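Local coordinates for protein aminoglycoside N(3)-acetyltransferase, AAC(3)-IVa (Escherichia coli, PDB 6MN3) that transfers an acetyl group from acetyl-CoA to the 3-amino group of 2-deoxystreptamine antibiotics, probably including gentamicin and apramycin, and so confers aminoglycoside resistance, at residues Q4-K9 against P38-G42; Y166-C172 against D184-H190. All coordinates share one frame; numbering follows the deposited sequence.

Interaction 1. Residues Q4-K9 against P38-G42; sequences QYEWRK and PLEDG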
loop_
_atom_site.group_PDB
_atom_site.type_symbol
_atom_site.label_atom_id
_atom_site.label_comp_id
_atom_site.label_asym_id
_atom_site.label_seq_id
_atom_site.Cartn_x
_atom_site.Cartn_y
_atom_site.Cartn_z
ATOM N N GLN A 4 11.932 -7.436 -25.381
ATOM C CA GLN A 4 11.382 -8.027 -24.174
ATOM C C GLN A 4 10.005 -8.620 -24.444
ATOM O O GLN A 4 9.248 -8.136 -25.287
ATOM C CB GLN A 4 11.300 -6.983 -23.060
ATOM C CG GLN A 4 12.633 -6.334 -22.728
ATOM C CD GLN A 4 12.852 -6.180 -21.235
ATOM O OE1 GLN A 4 13.834 -6.681 -20.687
ATOM N NE2 GLN A 4 11.939 -5.480 -20.570
ATOM N N TYR A 5 9.683 -9.676 -23.703
ATOM C CA TYR A 5 8.449 -10.419 -23.916
ATOM C C TYR A 5 7.249 -9.657 -23.360
ATOM O O TYR A 5 7.270 -9.195 -22.216
ATOM C CB TYR A 5 8.550 -11.797 -23.263
ATOM C CG TYR A 5 7.312 -12.647 -23.422
ATOM C CD1 TYR A 5 6.973 -13.188 -24.655
ATOM C CD2 TYR A 5 6.485 -12.914 -22.340
ATOM C CE1 TYR A 5 5.843 -13.966 -24.808
ATOM C CE2 TYR A 5 5.354 -13.693 -22.481
ATOM C CZ TYR A 5 5.038 -14.217 -23.718
ATOM O OH TYR A 5 3.913 -14.993 -23.865
ATOM N N GLU A 6 6.200 -9.537 -24.171
ATOM C CA GLU A 6 4.943 -8.934 -23.739
ATOM C C GLU A 6 4.079 -10.022 -23.109
ATOM O O GLU A 6 3.612 -10.935 -23.798
ATOM C CB GLU A 6 4.233 -8.265 -24.915
ATOM C CG GLU A 6 5.069 -7.185 -25.596
ATOM C CD GLU A 6 4.247 -6.280 -26.498
ATOM O OE1 GLU A 6 3.002 -6.367 -26.457
ATOM O OE2 GLU A 6 4.849 -5.481 -27.248
ATOM N N TRP A 7 3.868 -9.928 -21.800
ATOM C CA TRP A 7 3.183 -10.979 -21.060
ATOM C C TRP A 7 1.684 -10.964 -21.334
ATOM O O TRP A 7 1.046 -9.908 -21.334
ATOM C CB TRP A 7 3.438 -10.822 -19.562
ATOM C CG TRP A 7 4.847 -11.106 -19.175
ATOM C CD1 TRP A 7 5.880 -10.217 -19.132
ATOM C CD2 TRP A 7 5.389 -12.370 -18.774
ATOM N NE1 TRP A 7 7.029 -10.848 -18.729
ATOM C CE2 TRP A 7 6.756 -12.170 -18.503
ATOM C CE3 TRP A 7 4.852 -13.648 -18.618
ATOM C CZ2 TRP A 7 7.590 -13.200 -18.085
ATOM C CZ3 TRP A 7 5.682 -14.670 -18.203
ATOM C CH2 TRP A 7 7.034 -14.441 -17.941
ATOM N N ARG A 8 1.125 -12.148 -21.563
ATOM C CA ARG A 8 -0.305 -12.281 -21.780
ATOM C C ARG A 8 -1.050 -12.266 -20.448
ATOM O O ARG A 8 -0.492 -12.565 -19.389
ATOM C CB ARG A 8 -0.616 -13.570 -22.539
ATOM C CG ARG A 8 0.155 -13.729 -23.835
ATOM C CD ARG A 8 -0.493 -12.948 -24.958
ATOM N NE ARG A 8 0.299 -12.998 -26.184
ATOM C CZ ARG A 8 0.136 -13.905 -27.142
ATOM N NH1 ARG A 8 -0.795 -14.841 -27.022
ATOM N NH2 ARG A 8 0.903 -13.873 -28.223
ATOM N N LYS A 9 -2.336 -11.912 -20.518
ATOM C CA LYS A 9 -3.151 -11.816 -19.310
ATOM C C LYS A 9 -3.218 -13.152 -18.575
ATOM O O LYS A 9 -3.044 -13.208 -17.352
ATOM C CB LYS A 9 -4.554 -11.327 -19.663
ATOM C CG LYS A 9 -4.713 -9.817 -19.611
ATOM C CD LYS A 9 -5.332 -9.280 -20.889
ATOM C CE LYS A 9 -6.676 -9.937 -21.180
ATOM N NZ LYS A 9 -7.291 -9.419 -22.434
ATOM N N PRO A 38 6.802 -4.802 -20.221
ATOM C CA PRO A 38 5.585 -4.730 -21.041
ATOM C C PRO A 38 4.634 -5.917 -20.910
ATOM O O PRO A 38 5.058 -7.056 -20.725
ATOM C CB PRO A 38 6.143 -4.650 -22.464
ATOM C CG PRO A 38 7.415 -5.408 -22.398
ATOM C CD PRO A 38 7.979 -5.182 -21.021
ATOM N N LEU A 39 3.339 -5.621 -21.001
ATOM C CA LEU A 39 2.288 -6.624 -21.037
ATOM C C LEU A 39 1.380 -6.353 -22.224
ATOM O O LEU A 39 1.255 -5.215 -22.684
ATOM C CB LEU A 39 1.437 -6.618 -19.761
ATOM C CG LEU A 39 2.137 -6.345 -18.438
ATOM C CD1 LEU A 39 1.116 -5.987 -17.377
ATOM C CD2 LEU A 39 2.943 -7.558 -18.025
ATOM N N GLU A 40 0.738 -7.407 -22.711
ATOM C CA GLU A 40 -0.351 -7.222 -23.656
ATOM C C GLU A 40 -1.571 -6.691 -22.915
ATOM O O GLU A 40 -1.968 -7.242 -21.883
ATOM C CB GLU A 40 -0.679 -8.534 -24.365
ATOM C CG GLU A 40 -1.540 -8.357 -25.600
ATOM C CD GLU A 40 -1.247 -9.390 -26.667
ATOM O OE1 GLU A 40 -1.740 -10.531 -26.542
ATOM O OE2 GLU A 40 -0.523 -9.062 -27.631
ATOM N N ASP A 41 -2.140 -5.602 -23.430
ATOM C CA ASP A 41 -3.311 -4.875 -22.933
ATOM C C ASP A 41 -2.970 -3.942 -21.772
ATOM O O ASP A 41 -3.888 -3.337 -21.199
ATOM C CB ASP A 41 -4.464 -5.802 -22.517
ATOM C CG ASP A 41 -5.133 -6.467 -23.706
ATOM O OD1 ASP A 41 -5.374 -5.776 -24.720
ATOM O OD2 ASP A 41 -5.412 -7.681 -23.633
ATOM N N GLY A 42 -1.697 -3.799 -21.406
ATOM C CA GLY A 42 -1.260 -2.730 -20.537
ATOM C C GLY A 42 -1.771 -2.802 -19.111
ATOM O O GLY A 42 -2.042 -3.878 -18.570
HETATM O O HOH W 1 -3.360 -10.418 -23.282
#

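Interaction 2. Residues Y166-C172 against D184-H190; sequences YGVPRHC and DYLENDH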
loop_
_atom_site.group_PDB
_atom_site.type_symbol
_atom_site.label_atom_id
_atom_site.label_comp_id
_atom_site.label_asym_id
_atom_site.label_seq_id
_atom_site.Cartn_x
_atom_site.Cartn_y
_atom_site.Cartn_z
ATOM N N TYR A 166 7.684 9.062 17.431
ATOM C CA TYR A 166 7.861 10.203 16.546
ATOM C C TYR A 166 6.554 10.578 15.857
ATOM O O TYR A 166 5.692 9.731 15.599
ATOM C CB TYR A 166 8.943 9.925 15.501
ATOM C CG TYR A 166 8.888 8.559 14.858
ATOM C CD1 TYR A 166 7.981 8.281 13.844
ATOM C CD2 TYR A 166 9.762 7.554 15.247
ATOM C CE1 TYR A 166 7.936 7.036 13.247
ATOM C CE2 TYR A 166 9.728 6.308 14.654
ATOM C CZ TYR A 166 8.812 6.053 13.654
ATOM O OH TYR A 166 8.770 4.811 13.064
ATOM N N GLY A 167 6.415 11.868 15.561
ATOM C CA GLY A 167 5.234 12.388 14.902
ATOM C C GLY A 167 5.421 13.812 14.422
ATOM O O GLY A 167 5.428 14.749 15.226
ATOM N N VAL A 168 5.577 13.989 13.114
ATOM C CA VAL A 168 5.792 15.310 12.526
ATOM C C VAL A 168 4.450 15.882 12.086
ATOM O O VAL A 168 3.539 15.121 11.724
ATOM C CB VAL A 168 6.785 15.244 11.354
ATOM C CG1 VAL A 168 8.159 14.822 11.851
ATOM C CG2 VAL A 168 6.285 14.289 10.282
ATOM N N PRO A 169 4.272 17.205 12.111
ATOM C CA PRO A 169 2.971 17.792 11.753
ATOM C C PRO A 169 2.795 17.879 10.243
ATOM O O PRO A 169 3.608 18.485 9.541
ATOM C CB PRO A 169 3.024 19.183 12.397
ATOM C CG PRO A 169 4.476 19.515 12.441
ATOM C CD PRO A 169 5.211 18.213 12.636
ATOM N N ARG A 170 1.730 17.261 9.745
ATOM C CA ARG A 170 1.285 17.388 8.364
ATOM C C ARG A 170 -0.086 18.065 8.361
ATOM O O ARG A 170 -0.581 18.506 9.401
ATOM C CB ARG A 170 1.256 16.017 7.682
ATOM C CG ARG A 170 2.606 15.313 7.630
ATOM C CD ARG A 170 3.489 15.886 6.534
ATOM N NE ARG A 170 4.839 16.181 7.008
ATOM C CZ ARG A 170 5.881 15.370 6.853
ATOM N NH1 ARG A 170 5.731 14.206 6.236
ATOM N NH2 ARG A 170 7.072 15.723 7.316
ATOM N N HIS A 171 -0.703 18.146 7.185
ATOM C CA HIS A 171 -2.014 18.772 7.082
ATOM C C HIS A 171 -2.692 18.317 5.798
ATOM O O HIS A 171 -2.067 17.732 4.912
ATOM C CB HIS A 171 -1.910 20.301 7.137
ATOM C CG HIS A 171 -1.387 20.921 5.878
ATOM N ND1 HIS A 171 -0.044 21.137 5.657
ATOM C CD2 HIS A 171 -2.028 21.376 4.776
ATOM C CE1 HIS A 171 0.121 21.696 4.472
ATOM N NE2 HIS A 171 -1.067 21.852 3.916
ATOM N N CYS A 172 -3.991 18.600 5.718
ATOM C CA CYS A 172 -4.796 18.298 4.544
ATOM C C CYS A 172 -5.969 19.271 4.507
ATOM O O CYS A 172 -6.121 20.125 5.386
ATOM C CB CYS A 172 -5.266 16.839 4.551
ATOM S SG CYS A 172 -6.506 16.452 5.810
ATOM N N ASP A 184 -4.772 19.852 10.289
ATOM C CA ASP A 184 -3.432 19.389 10.616
ATOM C C ASP A 184 -3.482 18.252 11.632
ATOM O O ASP A 184 -4.386 18.172 12.471
ATOM C CB ASP A 184 -2.582 20.542 11.161
ATOM C CG ASP A 184 -2.648 21.775 10.284
ATOM O OD1 ASP A 184 -3.768 22.220 9.958
ATOM O OD2 ASP A 184 -1.579 22.285 9.895
ATOM N N TYR A 185 -2.486 17.373 11.553
ATOM C CA TYR A 185 -2.388 16.210 12.424
ATOM C C TYR A 185 -0.912 15.927 12.681
ATOM O O TYR A 185 -0.031 16.636 12.189
ATOM C CB TYR A 185 -3.094 14.995 11.807
ATOM C CG TYR A 185 -2.651 14.688 10.392
ATOM C CD1 TYR A 185 -1.669 13.740 10.143
ATOM C CD2 TYR A 185 -3.214 15.350 9.306
ATOM C CE1 TYR A 185 -1.259 13.458 8.853
ATOM C CE2 TYR A 185 -2.807 15.075 8.013
ATOM C CZ TYR A 185 -1.829 14.129 7.794
ATOM O OH TYR A 185 -1.418 13.846 6.511
ATOM N N LEU A 186 -0.643 14.883 13.462
ATOM C CA LEU A 186 0.719 14.446 13.749
ATOM C C LEU A 186 0.904 13.063 13.138
ATOM O O LEU A 186 0.347 12.080 13.639
ATOM C CB LEU A 186 0.986 14.436 15.253
ATOM C CG LEU A 186 0.969 15.807 15.932
ATOM C CD1 LEU A 186 1.197 15.671 17.429
ATOM C CD2 LEU A 186 2.004 16.735 15.309
ATOM N N GLU A 187 1.680 12.992 12.062
ATOM C CA GLU A 187 1.867 11.765 11.303
ATOM C C GLU A 187 3.248 11.179 11.556
ATOM O O GLU A 187 4.197 11.895 11.887
ATOM C CB GLU A 187 1.684 12.018 9.803
ATOM C CG GLU A 187 1.515 10.760 8.966
ATOM C CD GLU A 187 1.662 11.025 7.481
ATOM O OE1 GLU A 187 1.076 12.013 6.992
ATOM O OE2 GLU A 187 2.368 10.247 6.806
ATOM N N ASN A 188 3.349 9.862 11.394
ATOM C CA ASN A 188 4.621 9.153 11.511
ATOM C C ASN A 188 5.207 8.927 10.117
ATOM O O ASN A 188 5.199 7.825 9.567
ATOM C CB ASN A 188 4.421 7.838 12.258
ATOM C CG ASN A 188 3.227 7.057 11.745
ATOM O OD1 ASN A 188 2.091 7.528 11.806
ATOM N ND2 ASN A 188 3.480 5.858 11.230
ATOM N N ASP A 189 5.721 10.011 9.544
ATOM C CA ASP A 189 6.285 9.995 8.205
ATOM C C ASP A 189 7.793 10.207 8.257
ATOM O O ASP A 189 8.307 10.935 9.110
ATOM C CB ASP A 189 5.642 11.069 7.320
ATOM C CG ASP A 189 5.601 10.673 5.856
ATOM O OD1 ASP A 189 4.615 11.017 5.172
ATOM O OD2 ASP A 189 6.555 10.015 5.389
ATOM N N HIS A 190 8.492 9.560 7.331
ATOM C CA HIS A 190 9.938 9.690 7.197
ATOM C C HIS A 190 10.313 9.278 5.778
ATOM O O HIS A 190 9.449 9.136 4.906
ATOM C CB HIS A 190 10.668 8.859 8.256
ATOM C CG HIS A 190 10.045 7.521 8.510
ATOM N ND1 HIS A 190 10.453 6.375 7.864
ATOM C CD2 HIS A 190 9.045 7.147 9.344
ATOM C CE1 HIS A 190 9.730 5.352 8.287
ATOM N NE2 HIS A 190 8.868 5.795 9.185
#

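Interaction 1. Residues Q4-K9 against P38-G42
W7 and L39 pair through a single backbone bridge, and the end-to-end directions of 4-9 and 38-41 lie 33° apart: W7 N donates to P38 O over 3.3 Å, and E40 N donates to W7 O over 2.9 Å. P38, which follows a cis peptide bond and has no N-H to offer, takes part in the backbone bonding through its carbonyl; its O also lies in the plane of the W7 indole, at the edge. One methyl of L39, CD2, comes within 3.6 Å of W7 CB. L39 suits its buried place, since beyond this contact its side chain packs on L12 of helix 9-19. The Y5 ring turns its CD2 edge onto one face of the indole, over its centre, while Y5 OH is hydrogen-bonded to E11 OE1. Further along, charges meet. K9 NZ approaches D41 OD2 at 2.8 Å from above the carboxylate plane, a salt bridge that the long lysine chain achieves by folding back on its way. The R8 and E40 side chains run abreast in one direction; R8 NE sits 3.2 Å from E40 OE1, but the oxygen is well out of the guanidinium plane, which makes this a purely electrostatic pairing. E40 is poorly ordered. The chemistry thus grades from directional backbone bonds around W7 to surface ion pairs whose strength solvent probably tempers, joining the N-terminal segment to the type II turn L39-G42.

Interaction 2. Residues Y166-C172 against D184-H190
Four backbone hydrogen bonds zip V168 to E187 and R170 to Y185, the hydrogen-bonded pairs of an antiparallel hairpin; V168 N reaches E187 O at 2.8 Å, in the carbonyl plane. In the non-hydrogen-bonded pairs between and beyond them, P169 faces L186 and H171 faces D184. Proline fits its position because no N-H is needed there, and its CB touches L186 CD2 at 3.9 Å. V168, R170, Y185 and E187 share the other side of the ribbon. Y185 takes the crowded position, CG between backbone N and carbonyl carbon (chi1 52°), which lays one ring face against the R170 backbone, with R170 C over the rim and R170 CB 3.6 Å from Y185 CZ. Its hydroxyl donates to E187 OE1 at 3.1 Å, tying together two neighbours on this face. A kinked chain carries the R170 guanidinium over V168 CG2, and D189 OD1 lies at the guanidinium edge, 3.5 Å from NH1, in a rather long salt bridge. Past the strands, Y166 CE1 rests 3.7 Å from N188 CB, and the Y166 and H190 rings have planes 84° apart. E159 of helix 154-161 positions this end, hydrogen-bonded through OE2 to Y166 OH and H190 NE2 and through OE1 to N188 ND2. Y166 also packs on A255, and H190 on the zinc ligand C252, both of helix 250-257, so the residues flanking hairpin 168-174/181-187 touch both helices.

In the fold
Interaction 1 comes first along the chain and closes well before interaction 2 opens. Their centres lie 40 Å apart, on opposite sides of the chain's centre, and their nearest atoms remain about 28 Å from each other. The N-terminal contact 4-9/38-42 joins the segments leading into helices 9-19 and 42-54, away from the annotated sites. The contact 166-172/184-190 instead belongs to a two-stranded hairpin separate from the seven-stranded mixed sheet, and ends beside the zinc site of C191, H243, C249 and C252. One therefore joins surface segments near the chain's start, while the other connects a projecting hairpin to the metal-bound region.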